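Local coordinates for universal stress protein (Archaeoglobus fulgidus, PDB 6HCD) that is of undetermined function but belongs to the universal stress protein A family, whose members, many of them nucleotide-binding, are commonly associated with stress responses, at residues A[57-63]-A[95-101]; A[31-35]-A[78-83]; A[25-30]-A[116-122]. All coordinates share one frame; numbering follows the deposited sequence.

Contact 1 of 3, residues A[57-63]-A[95-101]; sequences YVVHSLP and EEHLLVR
Y57 and H97 meet because each swings its ring anti to its own carbonyl carbon (chi1 -71° and -68°), from the two parallel strands of the beta-alpha-beta unit 56-62, 70-89, 94-100. NE2 of H97 sits over the centre of one face of the Y57 ring, although the two planes are inclined obliquely. H97 NE2 also donates to E95 OE1 at 2.8 Å, close to the imidazole plane and onto the anti lone pair of the carboxylate, which fixes the turn of the histidine ring. E95 itself runs alongside Y57, its OE1 3.3 Å from Y57 CE1. F112 of helix 105-115 packs on the same face of the sheet, against Y57, V59, H97 and L99.

The backbones are laced by alternating bonds: V58 N to E95 O, H97 N to V58 O, L99 N to H60 O, and L62 N to L99 O at 2.8 Å. On the reverse face L62 CD1 touches L98 CD1 at 4.3 Å. H60 stands on that face too, its ND1 bonded to the carbonyl of V31 and its ring near an unidentified bound ligand, whereas S61 OG turns to D108. Where the strands end, a water bridges them, 2.8 Å from both L62 O and R101 N and accepting from the latter.

Contact 2 of 3, residues A[31-35]-A[78-83]; sequences VDKKS and ETLSWA
One face of the W82 indole carries the aliphatic part of K34, with CD 3.5 Å from the centroid of the five-membered ring in a CH-pi contact, while the carbonyl O of T79, one helical turn back, lies in plane at the indole edge. The two side chains run antiparallel, K34 CG continuing the contact over W82 CE3 at 3.7 Å. Bends at chi3 and chi4 (-87° and -80°) then turn the K34 ammonium toward E78, where K34 NZ and E78 OE1 form a long salt bridge of 3.9 Å.

T79 CG2 meets V31 CG2 at 3.9 Å, and T79 OG1, already bonded to the carbonyl of E75, takes a proton from a water that also donates to D32 O at 2.7 Å. No direct hydrogen bond joins the two segments, so packing and water carry most of the contact beside the weak charged pair.

In the fold, the loop 31-35 leaves strand 27-30 and leads into helix 36-52, which S35 caps through A38 N. Helix 70-89 lies against this loop, with W82 resting also on A38, E39 and L42 of helix 36-52, and with L80 and A83 reaching V58 of strand 56-62.

Contact 3 of 3, residues A[25-30]-A[116-122]; sequences MPIVVA and VDAIAIV
M25 and I119 lie nearly perpendicular and in tight contact, M25 CB 3.4 Å from I119 CG1. The selenomethionine also slants past D117, with M25 SE 3.6 Å from D117 OD2. Next, the P26 ring leans across V116, P26 CG against V116 CG2 at 3.6 Å. Putting an alanine in place of P26 removes CG and CD and would probably open a gap beside V116 CG2, leaving the V116 side chain less firmly held. V28 CG1 is anti to the backbone N (chi1 167°), which turns V28 CG2 to V116 CG2 and onto A118 CB, 3.5 Å from the latter. On the other sheet face I27 CG2 meets V122 CG2 at a slant, 3.8 Å away.

These residues join strand 27-30 to the parallel strand 120-128, which the chain enters after leaving helix 105-115 through a Schellman motif at D117. I119 N donates to P26 O at 2.8 Å, ahead of the ladder V28 N to A120 O, V122 N to V28 O and A30 N to V122 O. The rest is almost wholly apolar; M25 O, D117 O and A120 N are buried without a partner, a cost that this packing and the I119 N to P26 O bond probably offset.

How the contacts relate
The three contacts belong to one alpha/beta layer fold, with contacts 1 and 3 on the same sheet: strand 27-30 lies between strands 56-62 and 120-128, and strand 94-100 pairs beyond 56-62. Their centres are about 13 Å apart, joined by backbone bonds such as that from Y57 N to I27 O. Contact 2 lies about 11 Å from the centre of contact 1 and 17 Å from that of contact 3, and its loop continues directly from strand 27-30. Along the chain, contact 3 spans both others, while contacts 1 and 2 interleave. A30, D32 and H60, one from each contact, lie near unidentified bound material, consistent with a pocket at the C-terminal ends of the strands.

Contact 1 of 3, residues A[57-63]-A[95-101]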
ATOM      1  N   TYR A  57       7.284 -12.480   6.914  1.00 11.73           N
ATOM      2  CA  TYR A  57       7.778 -13.419   5.916  1.00 11.72           C
ATOM      3  C   TYR A  57       8.406 -12.614   4.779  1.00 12.86           C
ATOM      4  O   TYR A  57       7.708 -11.893   4.088  1.00 10.77           O
ATOM      5  CB  TYR A  57       6.649 -14.287   5.358  1.00 13.27           C
ATOM      6  CG  TYR A  57       6.075 -15.321   6.289  1.00 14.31           C
ATOM      7  CD1 TYR A  57       6.457 -15.421   7.622  1.00 14.82           C
ATOM      8  CD2 TYR A  57       5.084 -16.183   5.831  1.00 18.91           C
ATOM      9  CE1 TYR A  57       5.895 -16.367   8.468  1.00 23.58           C
ATOM     10  CE2 TYR A  57       4.509 -17.129   6.664  1.00 16.28           C
ATOM     11  CZ  TYR A  57       4.914 -17.218   7.985  1.00 21.90           C
ATOM     12  OH  TYR A  57       4.359 -18.154   8.799  1.00 21.62           O
ATOM     13  N   VAL A  58       9.727 -12.747   4.611  1.00 11.87           N
ATOM     14  CA  VAL A  58      10.444 -12.034   3.586  1.00 11.98           C
ATOM     15  C   VAL A  58      10.542 -12.946   2.363  1.00 12.98           C
ATOM     16  O   VAL A  58      11.045 -14.070   2.476  1.00 12.92           O
ATOM     17  CB  VAL A  58      11.853 -11.616   4.054  1.00 13.63           C
ATOM     18  CG1 VAL A  58      12.521 -10.743   3.027  1.00 18.03           C
ATOM     19  CG2 VAL A  58      11.847 -10.914   5.397  1.00 16.19           C
ATOM     20  N   VAL A  59      10.095 -12.447   1.204  1.00 11.78           N
ATOM     21  CA  VAL A  59      10.059 -13.275  -0.003  1.00 12.88           C
ATOM     22  C   VAL A  59      10.896 -12.641  -1.110  1.00 12.66           C
ATOM     23  O   VAL A  59      10.996 -11.395  -1.226  1.00 12.56           O
ATOM     24  CB  VAL A  59       8.629 -13.522  -0.493  1.00 14.65           C
ATOM     25  CG1 VAL A  59       7.824 -14.211   0.587  1.00 16.62           C
ATOM     26  CG2 VAL A  59       7.944 -12.239  -0.941  1.00 21.89           C
ATOM     27  N   HIS A  60      11.494 -13.520  -1.915  1.00 12.87           N
ATOM     28  CA  HIS A  60      12.088 -13.172  -3.188  1.00 17.86           C
ATOM     29  C   HIS A  60      11.787 -14.309  -4.174  1.00 13.51           C
ATOM     30  O   HIS A  60      11.935 -15.460  -3.817  1.00 13.94           O
ATOM     31  CB  HIS A  60      13.599 -12.935  -3.072  1.00 17.38           C
ATOM     32  CG  HIS A  60      14.186 -12.470  -4.356  1.00 19.24           C
ATOM     33  ND1 HIS A  60      14.283 -11.132  -4.678  1.00 26.18           N
ATOM     34  CD2 HIS A  60      14.691 -13.152  -5.407  1.00 27.11           C
ATOM     35  CE1 HIS A  60      14.839 -11.003  -5.871  1.00 24.84           C
ATOM     36  NE2 HIS A  60      15.096 -12.235  -6.345  1.00 22.23           N
ATOM     37  N   SER A  61      11.393 -13.946  -5.400  1.00 16.01           N
ATOM     38  CA  SER A  61      10.899 -14.860  -6.418  1.00 20.02           C
ATOM     39  C   SER A  61      11.889 -14.969  -7.583  1.00 19.95           C
ATOM     40  O   SER A  61      12.329 -13.949  -8.101  1.00 20.49           O
ATOM     41  CB  SER A  61       9.555 -14.400  -6.908  1.00 22.54           C
ATOM     42  OG  SER A  61       9.142 -15.156  -8.046  1.00 18.92           O
ATOM     43  N   LEU A  62      12.203 -16.205  -7.996  1.00 17.62           N
ATOM     44  CA  LEU A  62      12.926 -16.521  -9.247  1.00 20.50           C
ATOM     45  C   LEU A  62      12.149 -17.580 -10.026  1.00 21.62           C
ATOM     46  O   LEU A  62      11.497 -18.426  -9.420  1.00 24.17           O
ATOM     47  CB  LEU A  62      14.320 -17.069  -8.921  1.00 24.06           C
ATOM     48  CG  LEU A  62      15.202 -16.188  -8.042  1.00 36.77           C
ATOM     49  CD1 LEU A  62      16.346 -16.998  -7.498  1.00 32.46           C
ATOM     50  CD2 LEU A  62      15.684 -14.980  -8.820  1.00 48.07           C
ATOM     51  N   PRO A  63      12.207 -17.603 -11.383  1.00 35.46           N
ATOM     52  CA  PRO A  63      11.493 -18.624 -12.164  1.00 50.57           C
ATOM     53  C   PRO A  63      11.983 -20.063 -11.928  1.00 33.20           C
ATOM     54  O   PRO A  63      11.168 -20.952 -11.649  1.00 36.14           O
ATOM     55  CB  PRO A  63      11.713 -18.220 -13.628  1.00 73.47           C
ATOM     56  CG  PRO A  63      12.157 -16.775 -13.565  1.00 39.11           C
ATOM     57  CD  PRO A  63      12.894 -16.630 -12.243  1.00 41.32           C
ATOM     58  N   GLU A  95      11.117 -14.603   8.934  1.00 18.38           N
ATOM     59  CA  GLU A  95      11.425 -15.862   8.249  1.00 17.91           C
ATOM     60  C   GLU A  95      11.731 -15.591   6.773  1.00 21.39           C
ATOM     61  O   GLU A  95      11.057 -14.791   6.145  1.00 16.43           O
ATOM     62  CB  GLU A  95      10.225 -16.814   8.211  1.00 23.29           C
ATOM     63  CG  GLU A  95       9.692 -17.225   9.557  1.00 39.63           C
ATOM     64  CD  GLU A  95       8.529 -18.202   9.453  1.00 33.64           C
ATOM     65  OE1 GLU A  95       8.211 -18.664   8.317  1.00 21.92           O
ATOM     66  OE2 GLU A  95       7.932 -18.497  10.505  1.00 51.37           O
ATOM     67  N   GLU A  96      12.719 -16.308   6.226  1.00 14.60           N
ATOM     68  CA  GLU A  96      13.047 -16.267   4.804  1.00 14.05           C
ATOM     69  C   GLU A  96      12.160 -17.255   4.033  1.00 13.69           C
ATOM     70  O   GLU A  96      12.012 -18.398   4.457  1.00 15.76           O
ATOM     71  CB  GLU A  96      14.469 -16.762   4.533  1.00 21.38           C
ATOM     72  CG  GLU A  96      15.534 -16.103   5.375  1.00 21.84           C
ATOM     73  CD  GLU A  96      16.910 -16.680   5.133  1.00 32.92           C
ATOM     74  OE1 GLU A  96      17.149 -17.242   4.040  1.00 29.04           O
ATOM     75  OE2 GLU A  96      17.742 -16.562   6.049  1.00 29.53           O
ATOM     76  N   HIS A  97      11.669 -16.827   2.873  1.00 12.27           N
ATOM     77  CA  HIS A  97      10.916 -17.664   1.958  1.00 14.23           C
ATOM     78  C   HIS A  97      11.356 -17.387   0.518  1.00 15.18           C
ATOM     79  O   HIS A  97      10.848 -16.480  -0.155  1.00 13.11           O
ATOM     80  CB  HIS A  97       9.416 -17.428   2.148  1.00 17.31           C
ATOM     81  CG  HIS A  97       8.911 -17.916   3.461  1.00 15.56           C
ATOM     82  ND1 HIS A  97       8.393 -19.187   3.627  1.00 20.38           N
ATOM     83  CD2 HIS A  97       8.871 -17.323   4.675  1.00 17.34           C
ATOM     84  CE1 HIS A  97       8.030 -19.344   4.885  1.00 24.74           C
ATOM     85  NE2 HIS A  97       8.337 -18.224   5.557  1.00 33.42           N
ATOM     86  N   LEU A  98      12.347 -18.145   0.056  1.00 13.55           N
ATOM     87  CA  LEU A  98      12.771 -18.081  -1.346  1.00 13.87           C
ATOM     88  C   LEU A  98      11.732 -18.828  -2.169  1.00 13.26           C
ATOM     89  O   LEU A  98      11.377 -19.944  -1.806  1.00 14.97           O
ATOM     90  CB  LEU A  98      14.154 -18.729  -1.490  1.00 17.58           C
ATOM     91  CG  LEU A  98      14.716 -18.772  -2.911  1.00 17.55           C
ATOM     92  CD1 LEU A  98      14.991 -17.369  -3.422  1.00 17.54           C
ATOM     93  CD2 LEU A  98      15.968 -19.628  -2.965  1.00 22.69           C
ATOM     94  N   LEU A  99      11.261 -18.207  -3.254  1.00 14.74           N
ATOM     95  CA  LEU A  99      10.247 -18.810  -4.118  1.00 19.78           C
ATOM     96  C   LEU A  99      10.846 -19.071  -5.504  1.00 18.00           C
ATOM     97  O   LEU A  99      11.155 -18.146  -6.252  1.00 17.76           O
ATOM     98  CB  LEU A  99       9.027 -17.889  -4.215  1.00 17.40           C
ATOM     99  CG  LEU A  99       8.392 -17.459  -2.895  1.00 20.72           C
ATOM    100  CD1 LEU A  99       7.281 -16.454  -3.134  1.00 19.04           C
ATOM    101  CD2 LEU A  99       7.883 -18.658  -2.107  1.00 21.15           C
ATOM    102  N   VAL A 100      10.980 -20.356  -5.841  1.00 17.97           N
ATOM    103  CA  VAL A 100      11.355 -20.786  -7.171  1.00 15.86           C
ATOM    104  C   VAL A 100      10.284 -21.783  -7.622  1.00 15.88           C
ATOM    105  O   VAL A 100      10.346 -22.956  -7.301  1.00 16.65           O
ATOM    106  CB  VAL A 100      12.778 -21.375  -7.195  1.00 17.82           C
ATOM    107  CG1 VAL A 100      13.217 -21.687  -8.606  1.00 22.02           C
ATOM    108  CG2 VAL A 100      13.782 -20.441  -6.542  1.00 20.40           C
ATOM    109  N   ARG A 101       9.263 -21.264  -8.306  1.00 17.86           N
ATOM    110  CA  ARG A 101       7.981 -21.943  -8.479  1.00 26.11           C
ATOM    111  C   ARG A 101       7.488 -21.848  -9.933  1.00 32.27           C
ATOM    112  O   ARG A 101       6.319 -22.147 -10.214  1.00 21.21           O
ATOM    113  CB  ARG A 101       6.947 -21.301  -7.544  1.00 20.90           C
ATOM    114  CG  ARG A 101       7.396 -21.194  -6.097  1.00 28.82           C
ATOM    115  CD  ARG A 101       6.245 -21.242  -5.110  1.00 28.26           C
ATOM    116  NE  ARG A 101       5.364 -20.091  -5.207  1.00 19.34           N
ATOM    117  CZ  ARG A 101       4.336 -19.856  -4.394  1.00 30.03           C
ATOM    118  NH1 ARG A 101       3.983 -20.781  -3.517  1.00 18.75           N
ATOM    119  NH2 ARG A 101       3.675 -18.704  -4.467  1.00 18.29           N
TER
HETATM  120  O   HOH W   1       8.707 -18.660  -9.243  1.00 12.84           O

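Contact 2 of 3, residues A[31-35]-A[78-83]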
ATOM      1  N   VAL A  31      11.351  -8.333  -1.325  1.00 17.36           N
ATOM      2  CA  VAL A  31      12.617  -7.603  -1.461  1.00 21.19           C
ATOM      3  C   VAL A  31      13.331  -8.072  -2.731  1.00 20.40           C
ATOM      4  O   VAL A  31      13.394  -9.273  -2.997  1.00 20.66           O
ATOM      5  CB  VAL A  31      13.508  -7.767  -0.214  1.00 22.14           C
ATOM      6  CG1 VAL A  31      12.883  -7.106   0.998  1.00 36.72           C
ATOM      7  CG2 VAL A  31      13.829  -9.215   0.066  1.00 42.87           C
ATOM      8  N   ASP A  32      13.870  -7.117  -3.503  1.00 22.79           N
ATOM      9  CA  ASP A  32      14.592  -7.440  -4.725  1.00 28.25           C
ATOM     10  C   ASP A  32      16.061  -7.712  -4.372  1.00 25.50           C
ATOM     11  O   ASP A  32      16.528  -8.829  -4.469  1.00 28.66           O
ATOM     12  CB  ASP A  32      14.415  -6.341  -5.776  1.00 42.74           C
ATOM     13  CG  ASP A  32      15.083  -6.644  -7.114  1.00 51.54           C
ATOM     14  OD1 ASP A  32      15.250  -7.849  -7.428  1.00 39.87           O
ATOM     15  OD2 ASP A  32      15.468  -5.677  -7.809  1.00 52.19           O
ATOM     16  N   LYS A  33      16.762  -6.672  -3.917  1.00 25.54           N
ATOM     17  CA  LYS A  33      18.203  -6.701  -3.717  1.00 30.69           C
ATOM     18  C   LYS A  33      18.522  -5.994  -2.403  1.00 30.15           C
ATOM     19  O   LYS A  33      17.662  -5.425  -1.754  1.00 27.26           O
ATOM     20  CB  LYS A  33      18.921  -6.057  -4.906  1.00 34.01           C
ATOM     21  CG  LYS A  33      18.446  -4.656  -5.285  1.00 69.70           C
ATOM     22  CD  LYS A  33      19.091  -4.099  -6.536  1.00 62.97           C
ATOM     23  CE  LYS A  33      19.177  -2.586  -6.539  1.00 71.73           C
ATOM     24  NZ  LYS A  33      19.759  -2.076  -7.802  1.00146.95           N
ATOM     25  N   LYS A  34      19.767  -6.102  -1.953  1.00 27.21           N
ATOM     26  CA  LYS A  34      20.189  -5.301  -0.810  1.00 28.20           C
ATOM     27  C   LYS A  34      20.325  -3.862  -1.310  1.00 41.90           C
ATOM     28  O   LYS A  34      21.015  -3.623  -2.278  1.00 93.77           O
ATOM     29  CB  LYS A  34      21.464  -5.855  -0.173  1.00 35.76           C
ATOM     30  CG  LYS A  34      21.382  -7.341   0.154  1.00 41.07           C
ATOM     31  CD  LYS A  34      22.323  -7.792   1.233  1.00 43.25           C
ATOM     32  CE  LYS A  34      23.678  -8.146   0.676  1.00 54.12           C
ATOM     33  NZ  LYS A  34      23.697  -9.502   0.075  1.00 48.04           N
ATOM     34  N   SER A  35      19.592  -2.940  -0.685  1.00 27.40           N
ATOM     35  CA  SER A  35      19.539  -1.546  -1.106  1.00 23.40           C
ATOM     36  C   SER A  35      18.957  -0.720   0.038  1.00 28.15           C
ATOM     37  O   SER A  35      18.306  -1.274   0.950  1.00 18.55           O
ATOM     38  CB  SER A  35      18.722  -1.379  -2.371  1.00 31.50           C
ATOM     39  OG  SER A  35      17.345  -1.670  -2.136  1.00 17.92           O
ATOM     40  N   GLU A  78      21.173 -14.629  -0.064  1.00 25.28           N
ATOM     41  CA  GLU A  78      21.935 -13.651   0.716  1.00 29.03           C
ATOM     42  C   GLU A  78      21.038 -12.452   1.040  1.00 23.01           C
ATOM     43  O   GLU A  78      21.045 -11.959   2.158  1.00 22.92           O
ATOM     44  CB  GLU A  78      23.194 -13.208  -0.038  1.00 31.33           C
ATOM     45  CG  GLU A  78      24.357 -14.180   0.063  1.00 62.39           C
ATOM     46  CD  GLU A  78      25.672 -13.652  -0.495  1.00 48.42           C
ATOM     47  OE1 GLU A  78      26.122 -12.580  -0.036  1.00138.58           O
ATOM     48  OE2 GLU A  78      26.249 -14.317  -1.388  1.00 59.98           O
ATOM     49  N   THR A  79      20.261 -11.983   0.062  1.00 18.81           N
ATOM     50  CA  THR A  79      19.339 -10.868   0.259  1.00 16.47           C
ATOM     51  C   THR A  79      18.330 -11.215   1.363  1.00 15.56           C
ATOM     52  O   THR A  79      18.057 -10.394   2.226  1.00 16.14           O
ATOM     53  CB  THR A  79      18.620 -10.503  -1.046  1.00 19.60           C
ATOM     54  OG1 THR A  79      19.625 -10.100  -1.971  1.00 19.12           O
ATOM     55  CG2 THR A  79      17.556  -9.439  -0.883  1.00 16.93           C
ATOM     56  N   LEU A  80      17.782 -12.431   1.334  1.00 15.38           N
ATOM     57  CA  LEU A  80      16.757 -12.837   2.312  1.00 15.49           C
ATOM     58  C   LEU A  80      17.359 -12.954   3.715  1.00 16.93           C
ATOM     59  O   LEU A  80      16.726 -12.597   4.706  1.00 13.09           O
ATOM     60  CB  LEU A  80      16.147 -14.174   1.881  1.00 16.66           C
ATOM     61  CG  LEU A  80      15.264 -14.111   0.641  1.00 20.09           C
ATOM     62  CD1 LEU A  80      14.799 -15.480   0.260  1.00 21.44           C
ATOM     63  CD2 LEU A  80      14.100 -13.196   0.855  1.00 23.32           C
ATOM     64  N   SER A  81      18.579 -13.496   3.796  1.00 15.76           N
ATOM     65  CA  SER A  81      19.280 -13.633   5.060  1.00 17.39           C
ATOM     66  C   SER A  81      19.533 -12.248   5.672  1.00 15.83           C
ATOM     67  O   SER A  81      19.327 -12.004   6.856  1.00 17.84           O
ATOM     68  CB  SER A  81      20.553 -14.432   4.873  1.00 23.49           C
ATOM     69  OG  SER A  81      21.297 -14.440   6.078  1.00 33.14           O
ATOM     70  N   TRP A  82      20.012 -11.330   4.840  1.00 18.71           N
ATOM     71  CA  TRP A  82      20.230  -9.936   5.220  1.00 16.20           C
ATOM     72  C   TRP A  82      18.908  -9.304   5.671  1.00 15.30           C
ATOM     73  O   TRP A  82      18.828  -8.641   6.690  1.00 17.34           O
ATOM     74  CB  TRP A  82      20.850  -9.195   4.038  1.00 17.77           C
ATOM     75  CG  TRP A  82      20.838  -7.706   4.142  1.00 16.65           C
ATOM     76  CD1 TRP A  82      21.759  -6.925   4.772  1.00 21.96           C
ATOM     77  CD2 TRP A  82      19.903  -6.808   3.516  1.00 18.31           C
ATOM     78  NE1 TRP A  82      21.453  -5.603   4.598  1.00 19.80           N
ATOM     79  CE2 TRP A  82      20.309  -5.497   3.848  1.00 23.64           C
ATOM     80  CE3 TRP A  82      18.749  -6.982   2.737  1.00 29.13           C
ATOM     81  CZ2 TRP A  82      19.598  -4.371   3.419  1.00 18.45           C
ATOM     82  CZ3 TRP A  82      18.039  -5.875   2.342  1.00 19.22           C
ATOM     83  CH2 TRP A  82      18.443  -4.586   2.698  1.00 17.69           C
ATOM     84  N   ALA A  83      17.857  -9.502   4.884  1.00 13.24           N
ATOM     85  CA  ALA A  83      16.556  -8.893   5.169  1.00 12.92           C
ATOM     86  C   ALA A  83      16.029  -9.351   6.531  1.00 12.45           C
ATOM     87  O   ALA A  83      15.527  -8.540   7.284  1.00 12.17           O
ATOM     88  CB  ALA A  83      15.586  -9.206   4.052  1.00 14.16           C
TER
HETATM   89  O   HOH W   2      18.526 -10.610  -4.314  1.00 21.00           O
HETATM   90  O   HOH W   3      21.827  -7.737  -3.294  1.00 29.91           O

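Contact 3 of 3, residues A[25-30]-A[116-122]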
HETATM    1  N   MSE A  25      -1.594 -14.514  10.909  1.00 30.64           N
HETATM    2  CA  MSE A  25      -1.537 -13.921   9.588  1.00 27.95           C
HETATM    3  C   MSE A  25      -0.275 -13.054   9.554  1.00 23.26           C
HETATM    4  O   MSE A  25      -0.187 -12.023  10.229  1.00 23.08           O
HETATM    5  CB  MSE A  25      -2.789 -13.103   9.417  1.00 27.92           C
HETATM    6  CG  MSE A  25      -3.997 -14.044   9.423  1.00 41.94           C
HETATM    7 SE   MSE A  25      -5.624 -13.009   9.133  1.00 53.23          SE
HETATM    8  CE  MSE A  25      -5.508 -11.669  10.585  1.00 39.86           C
ATOM      9  N   PRO A  26       0.750 -13.433   8.767  1.00 20.88           N
ATOM     10  CA  PRO A  26       1.999 -12.667   8.748  1.00 19.53           C
ATOM     11  C   PRO A  26       1.913 -11.372   7.926  1.00 18.44           C
ATOM     12  O   PRO A  26       0.980 -11.191   7.086  1.00 18.51           O
ATOM     13  CB  PRO A  26       2.963 -13.639   8.066  1.00 18.93           C
ATOM     14  CG  PRO A  26       2.082 -14.429   7.113  1.00 19.24           C
ATOM     15  CD  PRO A  26       0.754 -14.579   7.837  1.00 20.77           C
ATOM     16  N   ILE A  27       2.916 -10.516   8.127  1.00 17.66           N
ATOM     17  CA  ILE A  27       3.247  -9.466   7.184  1.00 16.70           C
ATOM     18  C   ILE A  27       4.187 -10.094   6.143  1.00 15.79           C
ATOM     19  O   ILE A  27       5.203 -10.684   6.516  1.00 15.66           O
ATOM     20  CB  ILE A  27       3.922  -8.277   7.912  1.00 16.64           C
ATOM     21  CG1 ILE A  27       3.000  -7.593   8.924  1.00 17.92           C
ATOM     22  CG2 ILE A  27       4.508  -7.276   6.927  1.00 15.89           C
ATOM     23  CD1 ILE A  27       1.820  -6.885   8.286  1.00 18.55           C
ATOM     24  N   VAL A  28       3.868  -9.941   4.856  1.00 15.47           N
ATOM     25  CA  VAL A  28       4.728 -10.417   3.774  1.00 14.96           C
ATOM     26  C   VAL A  28       5.463  -9.209   3.199  1.00 14.57           C
ATOM     27  O   VAL A  28       4.834  -8.207   2.897  1.00 14.80           O
ATOM     28  CB  VAL A  28       3.916 -11.138   2.680  1.00 15.24           C
ATOM     29  CG1 VAL A  28       4.716 -11.368   1.408  1.00 15.05           C
ATOM     30  CG2 VAL A  28       3.336 -12.439   3.202  1.00 15.89           C
ATOM     31  N   VAL A  29       6.785  -9.319   3.064  1.00 14.31           N
ATOM     32  CA  VAL A  29       7.574  -8.257   2.496  1.00 14.55           C
ATOM     33  C   VAL A  29       8.357  -8.841   1.315  1.00 16.19           C
ATOM     34  O   VAL A  29       8.992  -9.880   1.433  1.00 14.97           O
ATOM     35  CB  VAL A  29       8.469  -7.576   3.551  1.00 17.05           C
ATOM     36  CG1 VAL A  29       9.397  -8.545   4.255  1.00 15.26           C
ATOM     37  CG2 VAL A  29       9.238  -6.427   2.941  1.00 23.06           C
ATOM     38  N   ALA A  30       8.224  -8.200   0.146  1.00 15.12           N
ATOM     39  CA  ALA A  30       8.932  -8.580  -1.054  1.00 15.89           C
ATOM     40  C   ALA A  30      10.182  -7.702  -1.187  1.00 16.62           C
ATOM     41  O   ALA A  30      10.081  -6.490  -1.174  1.00 17.51           O
ATOM     42  CB  ALA A  30       8.028  -8.443  -2.248  1.00 16.25           C
ATOM     43  N   VAL A 116      -0.489 -17.830   2.561  1.00 16.49           N
ATOM     44  CA  VAL A 116      -0.158 -17.694   3.985  1.00 15.03           C
ATOM     45  C   VAL A 116      -1.175 -16.791   4.697  1.00 14.89           C
ATOM     46  O   VAL A 116      -0.988 -16.486   5.876  1.00 15.49           O
ATOM     47  CB  VAL A 116       1.284 -17.207   4.214  1.00 16.72           C
ATOM     48  CG1 VAL A 116       2.281 -18.129   3.541  1.00 14.75           C
ATOM     49  CG2 VAL A 116       1.480 -15.762   3.780  1.00 14.94           C
ATOM     50  N   ASP A 117      -2.226 -16.363   3.991  1.00 14.91           N
ATOM     51  CA  ASP A 117      -3.277 -15.504   4.536  1.00 17.33           C
ATOM     52  C   ASP A 117      -2.665 -14.241   5.169  1.00 23.56           C
ATOM     53  O   ASP A 117      -2.968 -13.904   6.317  1.00 14.87           O
ATOM     54  CB  ASP A 117      -4.152 -16.267   5.534  1.00 23.18           C
ATOM     55  CG  ASP A 117      -5.464 -15.569   5.878  1.00 34.17           C
ATOM     56  OD1 ASP A 117      -5.943 -14.766   5.065  1.00 22.11           O
ATOM     57  OD2 ASP A 117      -5.995 -15.831   6.965  1.00 39.58           O
ATOM     58  N   ALA A 118      -1.810 -13.548   4.399  1.00 13.76           N
ATOM     59  CA  ALA A 118      -1.055 -12.388   4.878  1.00 13.88           C
ATOM     60  C   ALA A 118      -2.012 -11.257   5.262  1.00 15.65           C
ATOM     61  O   ALA A 118      -3.077 -11.080   4.621  1.00 15.35           O
ATOM     62  CB  ALA A 118      -0.093 -11.923   3.803  1.00 12.69           C
ATOM     63  N   ILE A 119      -1.630 -10.488   6.284  1.00 13.00           N
ATOM     64  CA  ILE A 119      -2.375  -9.279   6.675  1.00 14.62           C
ATOM     65  C   ILE A 119      -2.185  -8.223   5.576  1.00 13.40           C
ATOM     66  O   ILE A 119      -3.112  -7.482   5.228  1.00 12.09           O
ATOM     67  CB  ILE A 119      -1.899  -8.749   8.044  1.00 15.32           C
ATOM     68  CG1 ILE A 119      -2.214  -9.726   9.177  1.00 19.07           C
ATOM     69  CG2 ILE A 119      -2.491  -7.374   8.316  1.00 31.95           C
ATOM     70  CD1 ILE A 119      -1.671  -9.327  10.530  1.00 31.03           C
ATOM     71  N   ALA A 120      -0.951  -8.139   5.064  1.00 11.76           N
ATOM     72  CA  ALA A 120      -0.612  -7.193   4.012  1.00 13.57           C
ATOM     73  C   ALA A 120       0.690  -7.633   3.342  1.00 12.19           C
ATOM     74  O   ALA A 120       1.454  -8.445   3.902  1.00 10.77           O
ATOM     75  CB  ALA A 120      -0.478  -5.793   4.579  1.00 13.11           C
ATOM     76  N   ILE A 121       0.894  -7.102   2.131  1.00 11.42           N
ATOM     77  CA  ILE A 121       2.152  -7.184   1.403  1.00 10.98           C
ATOM     78  C   ILE A 121       2.819  -5.811   1.488  1.00 11.49           C
ATOM     79  O   ILE A 121       2.185  -4.810   1.230  1.00 15.02           O
ATOM     80  CB  ILE A 121       1.934  -7.588  -0.066  1.00 11.71           C
ATOM     81  CG1 ILE A 121       1.084  -8.853  -0.199  1.00 13.06           C
ATOM     82  CG2 ILE A 121       3.260  -7.702  -0.800  1.00 11.96           C
ATOM     83  CD1 ILE A 121       0.631  -9.113  -1.612  1.00 14.41           C
ATOM     84  N   VAL A 122       4.100  -5.795   1.825  1.00 10.10           N
ATOM     85  CA  VAL A 122       4.858  -4.549   1.835  1.00 10.06           C
ATOM     86  C   VAL A 122       5.901  -4.647   0.715  1.00 10.28           C
ATOM     87  O   VAL A 122       6.599  -5.649   0.630  1.00 10.32           O
ATOM     88  CB  VAL A 122       5.515  -4.287   3.202  1.00  9.84           C
ATOM     89  CG1 VAL A 122       6.146  -2.911   3.251  1.00 10.05           C
ATOM     90  CG2 VAL A 122       4.556  -4.487   4.350  1.00  9.91           C
TER